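Local coordinates for hypothetical protein TT1465 (Thermus thermophilus, PDB 1WEK), which is of unknown function but has the Rossmann-like fold of the SLOG superfamily, a parallel beta sheet flanked by helices, and is assembled as a hexamer, at residues 55-66 and 80-91; 93-102 and 111-121. All blocks are in the same frame, centred on the assembly; numbering follows the deposited sequence.

Interaction 1 of 2, residues 55-66 and 80-91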
loop_
_atom_site.group_PDB
_atom_site.type_symbol
_atom_site.label_atom_id
_atom_site.label_comp_id
_atom_site.label_asym_id
_atom_site.label_seq_id
_atom_site.Cartn_x
_atom_site.Cartn_y
_atom_site.Cartn_z
ATOM N N TYR A 55 -34.957 19.474 -17.814
ATOM C CA TYR A 55 -34.947 18.049 -18.090
ATOM C C TYR A 55 -34.979 17.792 -19.589
ATOM O O TYR A 55 -34.179 17.024 -20.118
ATOM C CB TYR A 55 -36.157 17.389 -17.441
ATOM C CG TYR A 55 -36.161 15.883 -17.565
ATOM C CD1 TYR A 55 -35.727 15.082 -16.512
ATOM C CD2 TYR A 55 -36.602 15.257 -18.735
ATOM C CE1 TYR A 55 -35.732 13.694 -16.610
ATOM C CE2 TYR A 55 -36.611 13.868 -18.847
ATOM C CZ TYR A 55 -36.174 13.096 -17.777
ATOM O OH TYR A 55 -36.170 11.727 -17.873
ATOM N N GLU A 56 -35.907 18.443 -20.279
ATOM C CA GLU A 56 -36.025 18.254 -21.713
ATOM C C GLU A 56 -34.719 18.657 -22.388
ATOM O O GLU A 56 -34.187 17.921 -23.223
ATOM C CB GLU A 56 -37.199 19.072 -22.272
ATOM C CG GLU A 56 -38.551 18.697 -21.653
ATOM C CD GLU A 56 -38.734 17.185 -21.496
ATOM O OE1 GLU A 56 -38.663 16.451 -22.513
ATOM O OE2 GLU A 56 -38.952 16.729 -20.348
ATOM N N ALA A 57 -34.196 19.817 -22.009
ATOM C CA ALA A 57 -32.946 20.301 -22.580
ATOM C C ALA A 57 -31.851 19.271 -22.324
ATOM O O ALA A 57 -31.034 18.983 -23.201
ATOM C CB ALA A 57 -32.571 21.636 -21.957
ATOM N N GLY A 58 -31.849 18.716 -21.117
ATOM C CA GLY A 58 -30.855 17.724 -20.754
ATOM C C GLY A 58 -31.000 16.491 -21.629
ATOM O O GLY A 58 -29.994 15.901 -22.066
ATOM N N TYR A 59 -32.248 16.099 -21.900
ATOM C CA TYR A 59 -32.457 14.934 -22.739
ATOM C C TYR A 59 -31.866 15.196 -24.124
ATOM O O TYR A 59 -31.154 14.353 -24.645
ATOM C CB TYR A 59 -33.940 14.566 -22.849
ATOM C CG TYR A 59 -34.141 13.323 -23.683
ATOM C CD1 TYR A 59 -34.177 13.394 -25.077
ATOM C CD2 TYR A 59 -34.194 12.063 -23.089
ATOM C CE1 TYR A 59 -34.250 12.249 -25.854
ATOM C CE2 TYR A 59 -34.266 10.906 -23.861
ATOM C CZ TYR A 59 -34.286 11.009 -25.244
ATOM O OH TYR A 59 -34.276 9.874 -26.016
ATOM N N ARG A 60 -32.136 16.371 -24.692
ATOM C CA ARG A 60 -31.620 16.732 -26.015
ATOM C C ARG A 60 -30.093 16.742 -26.069
ATOM O O ARG A 60 -29.502 16.250 -27.032
ATOM C CB ARG A 60 -32.158 18.109 -26.460
ATOM C CG ARG A 60 -33.680 18.212 -26.638
ATOM C CD ARG A 60 -34.030 19.281 -27.680
ATOM N NE ARG A 60 -33.655 20.625 -27.253
ATOM C CZ ARG A 60 -33.232 21.598 -28.058
ATOM N NH1 ARG A 60 -33.112 21.399 -29.364
ATOM N NH2 ARG A 60 -32.938 22.790 -27.548
ATOM N N LEU A 61 -29.457 17.317 -25.046
ATOM C CA LEU A 61 -27.995 17.384 -24.962
ATOM C C LEU A 61 -27.440 15.966 -24.931
ATOM O O LEU A 61 -26.514 15.636 -25.661
ATOM C CB LEU A 61 -27.561 18.078 -23.670
ATOM C CG LEU A 61 -26.335 18.986 -23.583
ATOM C CD1 LEU A 61 -25.707 18.793 -22.219
ATOM C CD2 LEU A 61 -25.340 18.703 -24.675
ATOM N N GLY A 62 -28.004 15.141 -24.051
ATOM C CA GLY A 62 -27.553 13.767 -23.929
ATOM C C GLY A 62 -27.635 13.041 -25.255
ATOM O O GLY A 62 -26.690 12.372 -25.661
ATOM N N ARG A 63 -28.772 13.169 -25.931
ATOM C CA ARG A 63 -28.961 12.541 -27.228
ATOM C C ARG A 63 -27.998 13.100 -28.301
ATOM O O ARG A 63 -27.446 12.345 -29.113
ATOM C CB ARG A 63 -30.408 12.740 -27.683
ATOM C CG ARG A 63 -30.651 12.369 -29.126
ATOM C CD ARG A 63 -31.628 13.340 -29.759
ATOM N NE ARG A 63 -33.015 12.952 -29.548
ATOM C CZ ARG A 63 -34.021 13.809 -29.412
ATOM N NH1 ARG A 63 -33.803 15.121 -29.443
ATOM N NH2 ARG A 63 -35.256 13.348 -29.283
ATOM N N ALA A 64 -27.801 14.417 -28.314
ATOM C CA ALA A 64 -26.914 15.028 -29.305
ATOM C C ALA A 64 -25.462 14.569 -29.149
ATOM O O ALA A 64 -24.807 14.202 -30.130
ATOM C CB ALA A 64 -26.989 16.516 -29.212
ATOM N N LEU A 65 -24.960 14.573 -27.921
ATOM C CA LEU A 65 -23.579 14.156 -27.690
ATOM C C LEU A 65 -23.313 12.716 -28.145
ATOM O O LEU A 65 -22.290 12.433 -28.759
ATOM C CB LEU A 65 -23.237 14.322 -26.224
ATOM C CG LEU A 65 -23.204 15.776 -25.755
ATOM C CD1 LEU A 65 -23.343 15.826 -24.237
ATOM C CD2 LEU A 65 -21.902 16.422 -26.223
ATOM N N ALA A 66 -24.231 11.811 -27.839
ATOM C CA ALA A 66 -24.102 10.415 -28.253
ATOM C C ALA A 66 -24.055 10.350 -29.776
ATOM O O ALA A 66 -23.216 9.659 -30.364
ATOM C CB ALA A 66 -25.283 9.615 -27.749
ATOM N N VAL A 80 -32.089 16.276 -14.112
ATOM C CA VAL A 80 -31.342 16.527 -15.322
ATOM C C VAL A 80 -30.272 15.484 -15.595
ATOM O O VAL A 80 -29.934 15.221 -16.753
ATOM C CB VAL A 80 -30.685 17.917 -15.297
ATOM C CG1 VAL A 80 -29.976 18.172 -16.625
ATOM C CG2 VAL A 80 -31.737 18.981 -15.066
HETATM N N MSE A 81 -29.724 14.889 -14.541
HETATM C CA MSE A 81 -28.696 13.892 -14.762
HETATM C C MSE A 81 -29.374 12.717 -15.447
HETATM O O MSE A 81 -28.893 12.221 -16.462
HETATM C CB MSE A 81 -28.042 13.480 -13.439
HETATM C CG MSE A 81 -27.266 14.623 -12.765
HETATM SE SE MSE A 81 -26.686 14.183 -10.948
HETATM C CE MSE A 81 -28.334 14.637 -10.032
ATOM N N GLU A 82 -30.516 12.301 -14.913
ATOM C CA GLU A 82 -31.249 11.201 -15.502
ATOM C C GLU A 82 -31.541 11.495 -16.975
ATOM O O GLU A 82 -31.213 10.694 -17.848
ATOM C CB GLU A 82 -32.550 10.968 -14.739
ATOM C CG GLU A 82 -33.422 9.878 -15.335
ATOM C CD GLU A 82 -34.389 9.297 -14.322
ATOM O OE1 GLU A 82 -35.000 8.255 -14.621
ATOM O OE2 GLU A 82 -34.539 9.877 -13.224
ATOM N N ALA A 83 -32.135 12.655 -17.254
ATOM C CA ALA A 83 -32.449 13.020 -18.628
ATOM C C ALA A 83 -31.208 12.952 -19.515
ATOM O O ALA A 83 -31.274 12.451 -20.642
ATOM C CB ALA A 83 -33.051 14.416 -18.683
ATOM N N VAL A 84 -30.079 13.464 -19.019
ATOM C CA VAL A 84 -28.851 13.438 -19.809
ATOM C C VAL A 84 -28.375 12.010 -20.078
ATOM O O VAL A 84 -27.955 11.711 -21.185
ATOM C CB VAL A 84 -27.700 14.202 -19.127
ATOM C CG1 VAL A 84 -26.412 14.023 -19.950
ATOM C CG2 VAL A 84 -28.054 15.682 -18.990
ATOM N N ASN A 85 -28.417 11.143 -19.065
ATOM C CA ASN A 85 -28.012 9.742 -19.239
ATOM C C ASN A 85 -28.988 9.044 -20.193
ATOM O O ASN A 85 -28.592 8.225 -21.034
ATOM C CB ASN A 85 -28.038 8.987 -17.911
ATOM C CG ASN A 85 -26.872 9.327 -17.006
ATOM O OD1 ASN A 85 -27.065 9.783 -15.885
ATOM N ND2 ASN A 85 -25.657 9.080 -17.478
ATOM N N ARG A 86 -30.273 9.365 -20.040
ATOM C CA ARG A 86 -31.317 8.778 -20.866
ATOM C C ARG A 86 -31.161 9.141 -22.334
ATOM O O ARG A 86 -31.251 8.281 -23.208
ATOM C CB ARG A 86 -32.689 9.229 -20.381
ATOM C CG ARG A 86 -33.843 8.445 -20.997
ATOM C CD ARG A 86 -35.175 8.916 -20.430
ATOM N NE ARG A 86 -36.285 8.069 -20.842
ATOM C CZ ARG A 86 -37.544 8.257 -20.455
ATOM N NH1 ARG A 86 -37.842 9.266 -19.646
ATOM N NH2 ARG A 86 -38.501 7.439 -20.877
ATOM N N GLY A 87 -30.937 10.419 -22.603
ATOM C CA GLY A 87 -30.776 10.846 -23.974
ATOM C C GLY A 87 -29.650 10.089 -24.640
ATOM O O GLY A 87 -29.770 9.663 -25.790
ATOM N N ALA A 88 -28.557 9.919 -23.906
ATOM C CA ALA A 88 -27.387 9.221 -24.406
ATOM C C ALA A 88 -27.691 7.739 -24.557
ATOM O O ALA A 88 -27.488 7.152 -25.622
ATOM C CB ALA A 88 -26.230 9.406 -23.455
ATOM N N TYR A 89 -28.174 7.147 -23.471
ATOM C CA TYR A 89 -28.516 5.740 -23.451
ATOM C C TYR A 89 -29.400 5.372 -24.634
ATOM O O TYR A 89 -29.059 4.500 -25.433
ATOM C CB TYR A 89 -29.262 5.396 -22.170
ATOM C CG TYR A 89 -29.356 3.918 -21.900
ATOM C CD1 TYR A 89 -28.236 3.204 -21.476
ATOM C CD2 TYR A 89 -30.571 3.243 -21.999
ATOM C CE1 TYR A 89 -28.316 1.868 -21.142
ATOM C CE2 TYR A 89 -30.663 1.894 -21.665
ATOM C CZ TYR A 89 -29.529 1.215 -21.233
ATOM O OH TYR A 89 -29.603 -0.108 -20.856
ATOM N N GLU A 90 -30.530 6.057 -24.750
ATOM C CA GLU A 90 -31.463 5.762 -25.823
ATOM C C GLU A 90 -30.956 6.021 -27.230
ATOM O O GLU A 90 -31.555 5.535 -28.184
ATOM C CB GLU A 90 -32.777 6.487 -25.580
ATOM C CG GLU A 90 -33.574 5.873 -24.427
ATOM C CD GLU A 90 -34.798 6.696 -24.066
ATOM O OE1 GLU A 90 -35.005 7.760 -24.688
ATOM O OE2 GLU A 90 -35.548 6.284 -23.153
ATOM N N ALA A 91 -29.863 6.767 -27.375
ATOM C CA ALA A 91 -29.310 7.007 -28.708
ATOM C C ALA A 91 -28.156 6.040 -28.923
ATOM O O ALA A 91 -27.391 6.165 -29.880
ATOM C CB ALA A 91 -28.831 8.443 -28.870
HETATM O O HOH W 1 -32.244 9.329 -27.411
#

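Interaction 2 of 2, residues 93-102 and 111-121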
loop_
_atom_site.group_PDB
_atom_site.type_symbol
_atom_site.label_atom_id
_atom_site.label_comp_id
_atom_site.label_asym_id
_atom_site.label_seq_id
_atom_site.Cartn_x
_atom_site.Cartn_y
_atom_site.Cartn_z
ATOM N N GLY A 93 -25.466 5.570 -26.995
ATOM C CA GLY A 93 -24.127 6.008 -26.643
ATOM C C GLY A 93 -23.690 5.539 -25.268
ATOM O O GLY A 93 -24.487 4.991 -24.498
ATOM N N VAL A 94 -22.411 5.727 -24.968
ATOM C CA VAL A 94 -21.870 5.370 -23.668
ATOM C C VAL A 94 -22.445 6.343 -22.623
ATOM O O VAL A 94 -22.296 7.564 -22.757
ATOM C CB VAL A 94 -20.341 5.511 -23.656
ATOM C CG1 VAL A 94 -19.814 5.401 -22.223
ATOM C CG2 VAL A 94 -19.717 4.448 -24.558
ATOM N N SER A 95 -23.103 5.809 -21.596
ATOM C CA SER A 95 -23.657 6.655 -20.547
ATOM C C SER A 95 -23.072 6.246 -19.198
ATOM O O SER A 95 -23.328 5.141 -18.726
ATOM C CB SER A 95 -25.186 6.534 -20.504
ATOM O OG SER A 95 -25.732 7.437 -19.558
ATOM N N VAL A 96 -22.299 7.140 -18.578
ATOM C CA VAL A 96 -21.678 6.852 -17.288
ATOM C C VAL A 96 -22.283 7.618 -16.109
ATOM O O VAL A 96 -22.640 8.803 -16.205
ATOM C CB VAL A 96 -20.148 7.141 -17.327
ATOM C CG1 VAL A 96 -19.516 6.800 -15.979
ATOM C CG2 VAL A 96 -19.481 6.322 -18.449
ATOM N N GLY A 97 -22.398 6.926 -14.986
ATOM C CA GLY A 97 -22.936 7.549 -13.796
ATOM C C GLY A 97 -21.938 7.380 -12.672
ATOM O O GLY A 97 -21.458 6.273 -12.429
ATOM N N LEU A 98 -21.596 8.480 -12.011
ATOM C CA LEU A 98 -20.662 8.433 -10.888
ATOM C C LEU A 98 -21.547 8.660 -9.664
ATOM O O LEU A 98 -21.531 9.724 -9.049
ATOM C CB LEU A 98 -19.615 9.545 -11.025
ATOM C CG LEU A 98 -18.752 9.587 -12.298
ATOM C CD1 LEU A 98 -17.828 10.799 -12.257
ATOM C CD2 LEU A 98 -17.934 8.311 -12.406
ATOM N N ASN A 99 -22.324 7.636 -9.329
ATOM C CA ASN A 99 -23.277 7.688 -8.229
ATOM C C ASN A 99 -22.651 7.922 -6.869
ATOM O O ASN A 99 -21.657 7.293 -6.501
ATOM C CB ASN A 99 -24.118 6.405 -8.229
ATOM C CG ASN A 99 -24.642 6.062 -9.618
ATOM O OD1 ASN A 99 -23.957 5.403 -10.399
ATOM N ND2 ASN A 99 -25.839 6.538 -9.944
ATOM N N ILE A 100 -23.244 8.840 -6.120
ATOM C CA ILE A 100 -22.735 9.173 -4.806
ATOM C C ILE A 100 -23.636 8.575 -3.729
ATOM O O ILE A 100 -24.854 8.684 -3.804
ATOM C CB ILE A 100 -22.667 10.695 -4.632
ATOM C CG1 ILE A 100 -22.098 11.035 -3.257
ATOM C CG2 ILE A 100 -24.042 11.292 -4.834
ATOM C CD1 ILE A 100 -20.636 10.670 -3.092
ATOM N N GLU A 101 -23.035 7.925 -2.737
ATOM C CA GLU A 101 -23.807 7.323 -1.658
ATOM C C GLU A 101 -24.132 8.375 -0.597
ATOM O O GLU A 101 -23.229 8.919 0.041
ATOM C CB GLU A 101 -23.017 6.168 -1.049
ATOM C CG GLU A 101 -22.378 5.291 -2.126
ATOM C CD GLU A 101 -21.822 3.985 -1.592
ATOM O OE1 GLU A 101 -22.617 3.177 -1.059
ATOM O OE2 GLU A 101 -20.597 3.764 -1.709
ATOM N N LEU A 102 -25.425 8.650 -0.417
ATOM C CA LEU A 102 -25.882 9.648 0.543
ATOM C C LEU A 102 -26.790 9.104 1.637
ATOM O O LEU A 102 -27.476 8.093 1.452
ATOM C CB LEU A 102 -26.627 10.781 -0.175
ATOM C CG LEU A 102 -25.908 11.619 -1.238
ATOM C CD1 LEU A 102 -26.837 12.754 -1.717
ATOM C CD2 LEU A 102 -24.630 12.185 -0.658
ATOM N N TYR A 111 -30.340 4.565 -16.721
ATOM C CA TYR A 111 -29.774 4.804 -18.038
ATOM C C TYR A 111 -28.264 4.909 -18.056
ATOM O O TYR A 111 -27.703 5.760 -18.739
ATOM C CB TYR A 111 -30.393 6.065 -18.636
ATOM C CG TYR A 111 -31.896 6.054 -18.579
ATOM C CD1 TYR A 111 -32.590 6.936 -17.753
ATOM C CD2 TYR A 111 -32.630 5.134 -19.325
ATOM C CE1 TYR A 111 -33.964 6.910 -17.667
ATOM C CE2 TYR A 111 -34.030 5.093 -19.242
ATOM C CZ TYR A 111 -34.688 5.980 -18.418
ATOM O OH TYR A 111 -36.071 5.952 -18.358
ATOM N N GLN A 112 -27.600 4.029 -17.322
ATOM C CA GLN A 112 -26.154 4.071 -17.277
ATOM C C GLN A 112 -25.503 2.851 -17.930
ATOM O O GLN A 112 -25.764 1.723 -17.537
ATOM C CB GLN A 112 -25.701 4.195 -15.821
ATOM C CG GLN A 112 -26.313 5.396 -15.077
ATOM C CD GLN A 112 -25.999 5.385 -13.583
ATOM O OE1 GLN A 112 -26.826 5.784 -12.752
ATOM N NE2 GLN A 112 -24.801 4.931 -13.236
ATOM N N THR A 113 -24.668 3.083 -18.935
ATOM C CA THR A 113 -23.951 2.005 -19.606
ATOM C C THR A 113 -22.824 1.520 -18.691
ATOM O O THR A 113 -22.338 0.398 -18.823
ATOM C CB THR A 113 -23.353 2.495 -20.945
ATOM O OG1 THR A 113 -24.390 2.530 -21.934
ATOM C CG2 THR A 113 -22.253 1.574 -21.425
ATOM N N HIS A 114 -22.420 2.382 -17.764
ATOM C CA HIS A 114 -21.365 2.083 -16.803
ATOM C C HIS A 114 -21.701 2.834 -15.522
ATOM O O HIS A 114 -21.752 4.062 -15.518
ATOM C CB HIS A 114 -20.013 2.569 -17.323
ATOM C CG HIS A 114 -19.531 1.846 -18.544
ATOM N ND1 HIS A 114 -18.948 0.596 -18.490
ATOM C CD2 HIS A 114 -19.543 2.201 -19.851
ATOM C CE1 HIS A 114 -18.621 0.216 -19.713
ATOM N NE2 HIS A 114 -18.972 1.170 -20.556
ATOM N N ALA A 115 -21.932 2.096 -14.442
ATOM C CA ALA A 115 -22.283 2.697 -13.168
ATOM C C ALA A 115 -21.255 2.428 -12.073
ATOM O O ALA A 115 -20.853 1.291 -11.829
ATOM C CB ALA A 115 -23.649 2.196 -12.727
ATOM N N LEU A 116 -20.826 3.494 -11.418
ATOM C CA LEU A 116 -19.874 3.378 -10.332
ATOM C C LEU A 116 -20.514 4.008 -9.093
ATOM O O LEU A 116 -21.191 5.035 -9.194
ATOM C CB LEU A 116 -18.581 4.111 -10.697
ATOM C CG LEU A 116 -17.676 3.442 -11.737
ATOM C CD1 LEU A 116 -16.619 4.410 -12.236
ATOM C CD2 LEU A 116 -17.023 2.204 -11.104
ATOM N N SER A 117 -20.348 3.377 -7.934
ATOM C CA SER A 117 -20.901 3.938 -6.707
ATOM C C SER A 117 -19.741 4.299 -5.807
ATOM O O SER A 117 -18.893 3.467 -5.490
ATOM C CB SER A 117 -21.874 2.971 -6.014
ATOM O OG SER A 117 -21.408 1.643 -6.050
ATOM N N LEU A 118 -19.722 5.566 -5.415
ATOM C CA LEU A 118 -18.669 6.144 -4.599
ATOM C C LEU A 118 -19.225 6.710 -3.298
ATOM O O LEU A 118 -20.292 7.313 -3.282
ATOM C CB LEU A 118 -18.015 7.278 -5.402
ATOM C CG LEU A 118 -17.533 6.896 -6.807
ATOM C CD1 LEU A 118 -17.396 8.141 -7.688
ATOM C CD2 LEU A 118 -16.215 6.145 -6.690
ATOM N N ARG A 119 -18.493 6.530 -2.208
ATOM C CA ARG A 119 -18.923 7.053 -0.918
ATOM C C ARG A 119 -18.460 8.504 -0.759
ATOM O O ARG A 119 -19.058 9.282 -0.017
ATOM C CB ARG A 119 -18.328 6.210 0.222
ATOM C CG ARG A 119 -19.051 4.892 0.537
ATOM C CD ARG A 119 -20.396 5.136 1.257
ATOM N NE ARG A 119 -20.673 4.170 2.330
ATOM C CZ ARG A 119 -21.047 2.902 2.145
ATOM N NH1 ARG A 119 -21.201 2.414 0.921
ATOM N NH2 ARG A 119 -21.269 2.114 3.190
ATOM N N TYR A 120 -17.412 8.870 -1.491
ATOM C CA TYR A 120 -16.816 10.197 -1.375
ATOM C C TYR A 120 -16.949 11.192 -2.510
ATOM O O TYR A 120 -16.579 10.907 -3.651
ATOM C CB TYR A 120 -15.342 10.021 -1.050
ATOM C CG TYR A 120 -15.132 9.276 0.237
ATOM C CD1 TYR A 120 -14.727 7.932 0.243
ATOM C CD2 TYR A 120 -15.348 9.911 1.460
ATOM C CE1 TYR A 120 -14.537 7.248 1.445
ATOM C CE2 TYR A 120 -15.165 9.233 2.663
ATOM C CZ TYR A 120 -14.752 7.912 2.650
ATOM O OH TYR A 120 -14.489 7.292 3.852
ATOM N N PHE A 121 -17.461 12.376 -2.185
ATOM C CA PHE A 121 -17.618 13.426 -3.185
ATOM C C PHE A 121 -16.286 13.730 -3.877
ATOM O O PHE A 121 -16.236 13.833 -5.104
ATOM C CB PHE A 121 -18.162 14.717 -2.552
ATOM C CG PHE A 121 -19.670 14.778 -2.465
ATOM C CD1 PHE A 121 -20.320 14.632 -1.246
ATOM C CD2 PHE A 121 -20.435 14.971 -3.604
ATOM C CE1 PHE A 121 -21.706 14.677 -1.164
ATOM C CE2 PHE A 121 -21.830 15.019 -3.530
ATOM C CZ PHE A 121 -22.464 14.871 -2.307
#

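Interaction 1 of 2, residues 55-66 and 80-91
Ala83 pushes its methyl straight into the face of the Tyr55 ring: CB stands 3.3 Å from the ring centroid, almost on the normal. One turn on, Tyr59 is the larger bump. With CG anti to its own backbone N (chi1 -178°), its ring lies along the second helix as a knob among Ala83, Arg86, Gly87 and Glu90, and Gly87 CA sits under one face, 3.7 Å from the centroid. The hollows are glycines. Gly58 and Gly62 are spaced as in a GxxxG motif: Val84 CG2 fills the hollow at Gly58, 3.6 Å from Gly58 O, while Gly62 meets the backbones of Val84 and Gly87. The axes of segments 55-66 and 80-90 close to 6.4 Å at a crossing of -35°. Backbones this near meet through CA-H...O contacts, as from Gly62 CA to Val84 O at 3.5 Å. The two helices lie side by side on one face of the parallel sheet, Val84 and Ala88 against strand 71-74 and Leu61 against strand 39-43.

Polar groups line the outer side. Tyr59 OH donates to Glu90 OE1 at 2.6 Å, nearly along the C-O axis, with ring and carboxylate planes 60° apart. The extended Arg86 chain passes the ring edge at CG and sends NE to Glu90 OE2 (3.0 Å), above the carboxylate plane. Held at both oxygens, by a phenol and a guanidinium, Glu90 is probably kept ionised; the polar cluster flanks a close-packed glycine and alanine interface.

Interaction 2 of 2, residues 93-102 and 111-121
Ser95 OG is gripped twice: it donates to Tyr111 O at 2.7 Å, in the carbonyl plane, and it takes a hydrogen bond from Asn85 ND2 on helix 79-90. Having OG anti to the backbone N (chi1 -175°) carries the hydroxyl over to that carbonyl. Farther along, Asn99 and Gln112 come from opposite directions and pair through both ends of their amides, whose planes are only 17° apart. As modelled, Gln112 NE2 reaches Asn99 OD1 at 3.0 Å on a lone pair, and Asn99 ND2 returns a nearly straight bond to Gln112 OE1 at 3.1 Å, which fixes the rotation of both groups. The Gln112 amide lies over Gly97, NE2 3.3 Å from the bare CA of that glycine.

Beneath it the backbones form a parallel ladder, Val96 with His114 through Ile100 with Leu118, in which Gly97 and Asn99 each use both N and O toward strand 114-118, the bond from Asn99 N being weak. This is one margin of the Rossmann-like sheet: within the chain, 114-118 is an outermost strand, and it is reached from 95-100 by a loop with no helix. On the face of the sheet away from the amides, Leu98 and Leu116 run side by side, CD2 to CD1 4.1 Å.

At the C-terminal end of strand 95-100, Ile100 CG1 packs over one face of the Phe121 ring, 4.0 Å from its centroid. Just beyond the strands, Glu101 OE1 makes a salt bridge to Arg119 NH1 at 2.6 Å, with carboxylate and guanidinium planes almost perpendicular. Lys159 of the second subunit donates to the carbonyls of both Glu101 and Arg119.

In the fold
After helices 6-13 and 17-34, the chain lays down strand 39-43, then helix 53-68, strand 71-74 and helix 79-90. Interaction 1 closes that helix-strand-helix excursion by bringing its two helices together beside the sheet. The chain then turns into strand 95-100, and interaction 2 closes a shorter, helix-free loop between neighbouring parallel strands. The two contacts stand in series, neither nested nor crossed, with centres 15 Å apart. They also meet directly: Ala88 O probably accepts from Gly93 N, and Tyr111 lies against Arg86. Strand 71-74 borders both, touching side chains of helix 79-90 while bonding to Val96 and Leu98.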